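PDB 6HUZ: coenzyme F420-dependent N(5),N(10)-methenyltetrahydromethanopterin reductase-related protein from Desulfurobacterium thermolithotrophum DSM 11699, which binds the iron-guanylylpyridinol cofactor of [Fe]-hydrogenase and, as a bacterial paralog of that enzyme, probably uses tetrahydrofolate derivatives as substrates. Local coordinates for residues A[4-9]-A[77-82]; A[47-52]-A[70-75]. One frame throughout, in Å; residues are numbered along the deposited sequence.

Both contacts sit at the guanylyl end of the FE9 cofactor, in the Rossmann-like parallel sheet, with centres about 6 Å apart. Strands 2-6 and 45-49 are neighbours there: V5 N lies 2.9 Å from T47 O, probably a hydrogen bond. Contact 2 adds the edge strand 70-72, and the chain runs on from it into helix 75-79, which contact 1 sets against strand 2-6. A78 CB packs 3.6 Å from S49 CB, so one alanine serves both. Nearer the ribose, F8 N approaches D50 OD2 at 2.8 Å, a probable hydrogen bond that couples the turn after the first strand to the carboxylate after the second.

Contact 1: residues A[4-9]-A[77-82]; sequences TVYGFG and EAAKEA. With FE9 (iron-guanylyl pyridinol cofactor), chain B.
T4 and Y6, two residues apart on strand 2-6, meet helix 75-79 and the type I turn A79-A82. The single hydrogen bond across the contact is donated by T4 OG1 to A78 O over 2.7 Å. The C=O...donor angle is 146° and the donor is tilted out of the carbonyl plane, so the hydroxyl comes in obliquely. T4 holds OG1 beside its backbone N and anti to the carbonyl carbon (chi1 -63°), an orientation that aims the hydroxyl at A78 O.

The remaining contacts across the segments are van der Waals. Two are apolar: T4 CG2 lies 3.8 Å from A78 CB, and Y6 CZ 4.2 Å from the same A78 CB. The CB of A82, brought back by the turn, packs 3.4 Å from T4 OG1. T4 CG2 also sits over one face of the Y6 ring, offset toward its rim. At the far end of that ring the hydroxyl reaches the alanines: Y6 OH is 3.3 Å from A79 CB. The nearby A79 N does not bond it, for the angle is poor; the hydroxyl is hydrogen-bonded instead to D75 O. I99 and I103 of helix 95-103 pack on the same tyrosine.

Toward the cofactor, the ring presents its edge, in plane, to the guanine amine, with Y6 CD1 3.6 Å from FE9 N2A. Beyond the strand, G9 N donates to FE9 O3' at 2.8 Å, with an N-H...O angle of 158°. G7 and G9 have positive phi values that call for glycine.

The chemistry implies that two hydroxyls tie strand 2-6 to backbone carbonyls of the D75-A78 region, while the small alanine side chains are consistent with the close approach of T4 and of the Y6 hydroxyl.

Contact 2: residues A[47-52]-A[70-75]; sequences TLSDPN and KLTTDD. With FE9 (iron-guanylyl pyridinol cofactor), chain B.
S49 swings OG anti to its backbone N (chi1 -172°), and D75 turns its carboxylate back beside its own N, which brings S49 OG to 2.7 Å from D75 OD1. The hydroxyl donates to the anti lone pair of that oxygen. OD1 also accepts from the guanine amine, while D75 OD2 accepts from FE9 N1A at 3.0 Å in an almost straight bond (178°). The carboxylate thus reads two neighbouring N-H groups of the base, and S49 O takes a weak third bond from the amine.

Behind these groups, strands 45-49 and 70-72 run parallel; the N-to-C directions of segments 47-49 and 70-72 differ by 19°. L48 N donates to K70 O at 2.8 Å, T72 N to L48 O, and D50 N to T72 O. L48 and L71 lie alongside each other on one face, L48 CB to L71 CD2 3.9 Å; T47 and T72 meet through methyls on the other, where A78 joins them.

Past the strand, D50 OD2 accepts from both ribose hydroxyls, 2.9 Å from FE9 O2' and 3.1 Å from FE9 O3'. Its OD1 closes an Asx turn with N52 N, and P51 CD lies 3.3 Å from FE9 N3A.

An acidic residue after the second strand gripping a ribose diol is a familiar Rossmann-fold arrangement; here D75 probably adds recognition of guanine, and the S49 hydroxyl probably helps to hold its carboxylate in place.

Contact 1: residues A[4-9]-A[77-82]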
loop_
_atom_site.group_PDB
_atom_site.type_symbol
_atom_site.label_atom_id
_atom_site.label_comp_id
_atom_site.label_asym_id
_atom_site.label_seq_id
_atom_site.Cartn_x
_atom_site.Cartn_y
_atom_site.Cartn_z
ATOM N N THR A 4 19.973 -20.721 22.798
ATOM C CA THR A 4 21.069 -20.779 21.842
ATOM C C THR A 4 20.772 -19.722 20.785
ATOM O O THR A 4 19.693 -19.720 20.175
ATOM C CB THR A 4 21.227 -22.144 21.163
ATOM O OG1 THR A 4 21.538 -23.121 22.155
ATOM C CG2 THR A 4 22.334 -22.140 20.103
ATOM N N VAL A 5 21.726 -18.824 20.565
ATOM C CA VAL A 5 21.618 -17.784 19.547
ATOM C C VAL A 5 22.496 -18.297 18.447
ATOM O O VAL A 5 23.642 -18.678 18.701
ATOM C CB VAL A 5 22.087 -16.406 20.057
ATOM C CG1 VAL A 5 22.191 -15.408 18.901
ATOM C CG2 VAL A 5 21.130 -15.889 21.145
ATOM N N TYR A 6 21.975 -18.337 17.242
ATOM C CA TYR A 6 22.728 -18.820 16.093
ATOM C C TYR A 6 23.145 -17.619 15.282
ATOM O O TYR A 6 22.281 -16.957 14.756
ATOM C CB TYR A 6 21.852 -19.770 15.270
ATOM C CG TYR A 6 21.772 -21.146 15.896
ATOM C CD1 TYR A 6 22.750 -22.098 15.654
ATOM C CD2 TYR A 6 20.729 -21.488 16.746
ATOM C CE1 TYR A 6 22.713 -23.348 16.270
ATOM C CE2 TYR A 6 20.678 -22.739 17.365
ATOM C CZ TYR A 6 21.653 -23.679 17.092
ATOM O OH TYR A 6 21.606 -24.918 17.699
ATOM N N GLY A 7 24.445 -17.331 15.209
ATOM C CA GLY A 7 24.964 -16.190 14.458
ATOM C C GLY A 7 25.518 -15.087 15.339
ATOM O O GLY A 7 24.823 -14.585 16.209
ATOM N N PHE A 8 26.785 -14.705 15.140
ATOM C CA PHE A 8 27.391 -13.655 15.974
ATOM C C PHE A 8 26.884 -12.261 15.604
ATOM O O PHE A 8 26.679 -11.427 16.489
ATOM C CB PHE A 8 28.929 -13.676 15.823
ATOM C CG PHE A 8 29.673 -12.864 16.862
ATOM C CD1 PHE A 8 30.025 -13.424 18.088
ATOM C CD2 PHE A 8 30.018 -11.542 16.619
ATOM C CE1 PHE A 8 30.733 -12.686 19.040
ATOM C CE2 PHE A 8 30.710 -10.801 17.576
ATOM C CZ PHE A 8 31.072 -11.381 18.780
ATOM N N GLY A 9 26.752 -12.032 14.306
ATOM C CA GLY A 9 26.345 -10.769 13.699
ATOM C C GLY A 9 27.567 -10.325 12.911
ATOM O O GLY A 9 28.684 -10.603 13.346
ATOM N N GLU A 77 25.595 -29.516 18.282
ATOM C CA GLU A 77 25.835 -29.648 19.711
ATOM C C GLU A 77 25.182 -28.503 20.458
ATOM O O GLU A 77 24.679 -28.704 21.562
ATOM C CB GLU A 77 27.331 -29.743 20.024
ATOM C CG GLU A 77 27.867 -31.159 19.923
ATOM C CD GLU A 77 27.254 -32.134 20.911
ATOM O OE1 GLU A 77 27.278 -31.846 22.130
ATOM O OE2 GLU A 77 26.748 -33.189 20.463
ATOM N N ALA A 78 25.161 -27.311 19.851
ATOM C CA ALA A 78 24.562 -26.130 20.458
ATOM C C ALA A 78 23.046 -26.280 20.636
ATOM O O ALA A 78 22.470 -25.608 21.487
ATOM C CB ALA A 78 24.847 -24.908 19.592
ATOM N N ALA A 79 22.402 -27.153 19.847
ATOM C CA ALA A 79 20.948 -27.361 19.923
ATOM C C ALA A 79 20.505 -28.309 21.046
ATOM O O ALA A 79 19.404 -28.159 21.561
ATOM C CB ALA A 79 20.448 -27.906 18.596
ATOM N N LYS A 80 21.350 -29.268 21.403
ATOM C CA LYS A 80 21.111 -30.319 22.403
ATOM C C LYS A 80 20.319 -29.931 23.656
ATOM O O LYS A 80 19.409 -30.689 24.031
ATOM C CB LYS A 80 22.420 -30.995 22.816
ATOM C CG LYS A 80 23.238 -31.567 21.650
ATOM C CD LYS A 80 22.890 -33.004 21.302
ATOM C CE LYS A 80 23.758 -33.506 20.176
ATOM N NZ LYS A 80 24.209 -34.910 20.374
ATOM N N GLU A 81 20.621 -28.809 24.330
ATOM C CA GLU A 81 19.804 -28.476 25.526
ATOM C C GLU A 81 18.975 -27.185 25.308
ATOM O O GLU A 81 18.392 -26.655 26.250
ATOM C CB GLU A 81 20.651 -28.320 26.800
ATOM C CG GLU A 81 21.848 -29.238 26.903
ATOM C CD GLU A 81 22.785 -28.796 28.004
ATOM O OE1 GLU A 81 22.717 -29.380 29.108
ATOM O OE2 GLU A 81 23.583 -27.858 27.766
ATOM N N ALA A 82 18.931 -26.688 24.078
ATOM C CA ALA A 82 18.247 -25.459 23.751
ATOM C C ALA A 82 16.705 -25.484 23.858
ATOM O O ALA A 82 16.048 -26.245 23.148
ATOM C CB ALA A 82 18.668 -25.020 22.357
HETATM O O2 FE9 B . 20.955 -6.457 9.704
HETATM FE FE FE9 B . 18.418 -7.225 11.541
HETATM C C1F FE9 B . 19.503 -6.559 12.858
HETATM O O1F FE9 B . 20.171 -6.149 13.676
HETATM C C2F FE9 B . 16.996 -6.394 12.352
HETATM O O2F FE9 B . 16.124 -5.905 12.879
HETATM C C8 FE9 B . 18.067 -8.883 12.412
HETATM O O18 FE9 B . 17.217 -9.006 13.276
HETATM C C7 FE9 B . 18.879 -10.095 11.986
HETATM C C6 FE9 B . 19.974 -9.563 11.105
HETATM N N1 FE9 B . 19.938 -8.196 10.785
HETATM C C5 FE9 B . 21.044 -10.455 10.631
HETATM C C5M FE9 B . 21.003 -11.916 10.974
HETATM C C4 FE9 B . 22.103 -9.882 9.783
HETATM C C3 FE9 B . 22.055 -8.434 9.440
HETATM C C3M FE9 B . 23.114 -7.772 8.596
HETATM C C2 FE9 B . 20.922 -7.601 9.993
HETATM O O3P FE9 B . 23.034 -10.744 9.290
HETATM P P1 FE9 B . 24.527 -10.890 9.889
HETATM O O1P FE9 B . 24.861 -9.699 10.654
HETATM O O2P FE9 B . 25.533 -10.933 8.623
HETATM O "O5'" FE9 B . 24.516 -12.213 10.776
HETATM C "C5'" FE9 B . 24.451 -13.513 10.211
HETATM C "C4'" FE9 B . 25.382 -14.388 11.044
HETATM O "O4'" FE9 B . 25.237 -15.747 10.651
HETATM C "C1'" FE9 B . 26.504 -16.375 10.791
HETATM C "C2'" FE9 B . 27.477 -15.323 10.304
HETATM O "O2'" FE9 B . 28.829 -15.528 10.736
HETATM C "C3'" FE9 B . 26.858 -14.043 10.853
HETATM O "O3'" FE9 B . 27.417 -13.652 12.109
HETATM N N9A FE9 B . 26.505 -17.660 10.065
HETATM C C4A FE9 B . 26.157 -18.779 10.655
HETATM N N3A FE9 B . 25.823 -19.086 11.930
HETATM C C2A FE9 B . 25.574 -20.374 12.245
HETATM N N2A FE9 B . 25.204 -20.630 13.520
HETATM N N1A FE9 B . 25.655 -21.390 11.364
HETATM C C6A FE9 B . 26.036 -21.206 10.088
HETATM O O6A FE9 B . 26.089 -22.150 9.282
HETATM C C5A FE9 B . 26.298 -19.835 9.644
HETATM N N7A FE9 B . 26.664 -19.236 8.501
HETATM C C8A FE9 B . 26.784 -17.911 8.771
HETATM O O HOH W 1 18.459 -5.744 9.851
#

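Contact 2: residues A[47-52]-A[70-75]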
loop_
_atom_site.group_PDB
_atom_site.type_symbol
_atom_site.label_atom_id
_atom_site.label_comp_id
_atom_site.label_asym_id
_atom_site.label_seq_id
_atom_site.Cartn_x
_atom_site.Cartn_y
_atom_site.Cartn_z
ATOM N N THR A 47 24.243 -19.989 24.964
ATOM C CA THR A 47 25.215 -20.524 24.023
ATOM C C THR A 47 25.070 -19.738 22.727
ATOM O O THR A 47 23.942 -19.453 22.295
ATOM C CB THR A 47 24.936 -21.990 23.713
ATOM O OG1 THR A 47 24.980 -22.735 24.924
ATOM C CG2 THR A 47 25.948 -22.578 22.743
ATOM N N LEU A 48 26.202 -19.395 22.102
ATOM C CA LEU A 48 26.194 -18.699 20.826
ATOM C C LEU A 48 27.007 -19.569 19.892
ATOM O O LEU A 48 28.188 -19.848 20.140
ATOM C CB LEU A 48 26.747 -17.275 20.868
ATOM C CG LEU A 48 26.546 -16.525 19.537
ATOM C CD1 LEU A 48 25.990 -15.137 19.751
ATOM C CD2 LEU A 48 27.839 -16.505 18.719
ATOM N N SER A 49 26.359 -20.049 18.857
ATOM C CA SER A 49 26.983 -20.904 17.877
ATOM C C SER A 49 27.181 -20.116 16.596
ATOM O O SER A 49 26.251 -19.469 16.110
ATOM C CB SER A 49 26.121 -22.130 17.610
ATOM O OG SER A 49 26.805 -23.071 16.799
ATOM N N ASP A 50 28.396 -20.156 16.056
ATOM C CA ASP A 50 28.712 -19.462 14.804
ATOM C C ASP A 50 29.946 -20.129 14.233
ATOM O O ASP A 50 30.912 -20.316 14.944
ATOM C CB ASP A 50 28.952 -17.964 15.012
ATOM C CG ASP A 50 29.143 -17.192 13.718
ATOM O OD1 ASP A 50 30.024 -17.569 12.924
ATOM O OD2 ASP A 50 28.417 -16.209 13.505
ATOM N N PRO A 51 29.952 -20.493 12.951
ATOM C CA PRO A 51 31.137 -21.152 12.384
ATOM C C PRO A 51 32.396 -20.302 12.325
ATOM O O PRO A 51 33.478 -20.853 12.216
ATOM C CB PRO A 51 30.682 -21.518 10.957
ATOM C CG PRO A 51 29.639 -20.560 10.634
ATOM C CD PRO A 51 28.899 -20.315 11.931
ATOM N N ASN A 52 32.260 -18.973 12.364
ATOM C CA ASN A 52 33.403 -18.072 12.259
ATOM C C ASN A 52 33.828 -17.401 13.562
ATOM O O ASN A 52 34.432 -16.334 13.523
ATOM C CB ASN A 52 33.100 -17.015 11.190
ATOM C CG ASN A 52 32.483 -17.562 9.919
ATOM O OD1 ASN A 52 33.171 -18.011 9.004
ATOM N ND2 ASN A 52 31.163 -17.537 9.828
ATOM N N LYS A 70 28.499 -19.044 26.247
ATOM C CA LYS A 70 29.324 -20.169 25.830
ATOM C C LYS A 70 29.477 -20.074 24.323
ATOM O O LYS A 70 28.476 -20.129 23.600
ATOM C CB LYS A 70 28.652 -21.492 26.206
ATOM C CG LYS A 70 29.095 -22.033 27.555
ATOM C CD LYS A 70 28.250 -23.225 28.012
ATOM C CE LYS A 70 28.394 -24.424 27.104
ATOM N NZ LYS A 70 27.894 -25.673 27.741
ATOM N N LEU A 71 30.698 -19.904 23.812
ATOM C CA LEU A 71 30.853 -19.808 22.353
ATOM C C LEU A 71 31.204 -21.154 21.748
ATOM O O LEU A 71 32.010 -21.900 22.327
ATOM C CB LEU A 71 31.955 -18.799 21.980
ATOM C CG LEU A 71 31.737 -17.375 22.450
ATOM C CD1 LEU A 71 32.939 -16.519 22.127
ATOM C CD2 LEU A 71 30.473 -16.768 21.815
ATOM N N THR A 72 30.651 -21.449 20.565
ATOM C CA THR A 72 30.920 -22.699 19.834
ATOM C C THR A 72 30.713 -22.534 18.319
ATOM O O THR A 72 30.085 -21.567 17.890
ATOM C CB THR A 72 30.000 -23.820 20.344
ATOM O OG1 THR A 72 30.345 -25.025 19.657
ATOM C CG2 THR A 72 28.516 -23.509 20.118
ATOM N N THR A 73 31.257 -23.484 17.511
ATOM C CA THR A 73 31.107 -23.497 16.045
ATOM C C THR A 73 30.210 -24.681 15.632
ATOM O O THR A 73 29.886 -24.819 14.455
ATOM C CB THR A 73 32.469 -23.649 15.314
ATOM O OG1 THR A 73 33.044 -24.925 15.627
ATOM C CG2 THR A 73 33.450 -22.528 15.642
ATOM N N ASP A 74 29.818 -25.526 16.599
ATOM C CA ASP A 74 29.000 -26.719 16.381
ATOM C C ASP A 74 27.522 -26.413 16.614
ATOM O O ASP A 74 27.074 -26.309 17.758
ATOM C CB ASP A 74 29.491 -27.825 17.341
ATOM C CG ASP A 74 29.033 -29.231 17.004
ATOM O OD1 ASP A 74 27.996 -29.372 16.313
ATOM O OD2 ASP A 74 29.704 -30.194 17.445
ATOM N N ASP A 75 26.770 -26.273 15.526
ATOM C CA ASP A 75 25.340 -25.962 15.566
ATOM C C ASP A 75 24.528 -27.103 16.139
ATOM O O ASP A 75 23.586 -26.863 16.886
ATOM C CB ASP A 75 24.816 -25.648 14.153
ATOM C CG ASP A 75 25.258 -24.330 13.542
ATOM O OD1 ASP A 75 25.854 -23.503 14.267
ATOM O OD2 ASP A 75 25.013 -24.130 12.336
HETATM O O2 FE9 B . 20.955 -6.457 9.704
HETATM FE FE FE9 B . 18.418 -7.225 11.541
HETATM C C1F FE9 B . 19.503 -6.559 12.858
HETATM O O1F FE9 B . 20.171 -6.149 13.676
HETATM C C2F FE9 B . 16.996 -6.394 12.352
HETATM O O2F FE9 B . 16.124 -5.905 12.879
HETATM C C8 FE9 B . 18.067 -8.883 12.412
HETATM O O18 FE9 B . 17.217 -9.006 13.276
HETATM C C7 FE9 B . 18.879 -10.095 11.986
HETATM C C6 FE9 B . 19.974 -9.563 11.105
HETATM N N1 FE9 B . 19.938 -8.196 10.785
HETATM C C5 FE9 B . 21.044 -10.455 10.631
HETATM C C5M FE9 B . 21.003 -11.916 10.974
HETATM C C4 FE9 B . 22.103 -9.882 9.783
HETATM C C3 FE9 B . 22.055 -8.434 9.440
HETATM C C3M FE9 B . 23.114 -7.772 8.596
HETATM C C2 FE9 B . 20.922 -7.601 9.993
HETATM O O3P FE9 B . 23.034 -10.744 9.290
HETATM P P1 FE9 B . 24.527 -10.890 9.889
HETATM O O1P FE9 B . 24.861 -9.699 10.654
HETATM O O2P FE9 B . 25.533 -10.933 8.623
HETATM O "O5'" FE9 B . 24.516 -12.213 10.776
HETATM C "C5'" FE9 B . 24.451 -13.513 10.211
HETATM C "C4'" FE9 B . 25.382 -14.388 11.044
HETATM O "O4'" FE9 B . 25.237 -15.747 10.651
HETATM C "C1'" FE9 B . 26.504 -16.375 10.791
HETATM C "C2'" FE9 B . 27.477 -15.323 10.304
HETATM O "O2'" FE9 B . 28.829 -15.528 10.736
HETATM C "C3'" FE9 B . 26.858 -14.043 10.853
HETATM O "O3'" FE9 B . 27.417 -13.652 12.109
HETATM N N9A FE9 B . 26.505 -17.660 10.065
HETATM C C4A FE9 B . 26.157 -18.779 10.655
HETATM N N3A FE9 B . 25.823 -19.086 11.930
HETATM C C2A FE9 B . 25.574 -20.374 12.245
HETATM N N2A FE9 B . 25.204 -20.630 13.520
HETATM N N1A FE9 B . 25.655 -21.390 11.364
HETATM C C6A FE9 B . 26.036 -21.206 10.088
HETATM O O6A FE9 B . 26.089 -22.150 9.282
HETATM C C5A FE9 B . 26.298 -19.835 9.644
HETATM N N7A FE9 B . 26.664 -19.236 8.501
HETATM C C8A FE9 B . 26.784 -17.911 8.771
HETATM O O HOH W 1 18.459 -5.744 9.851
#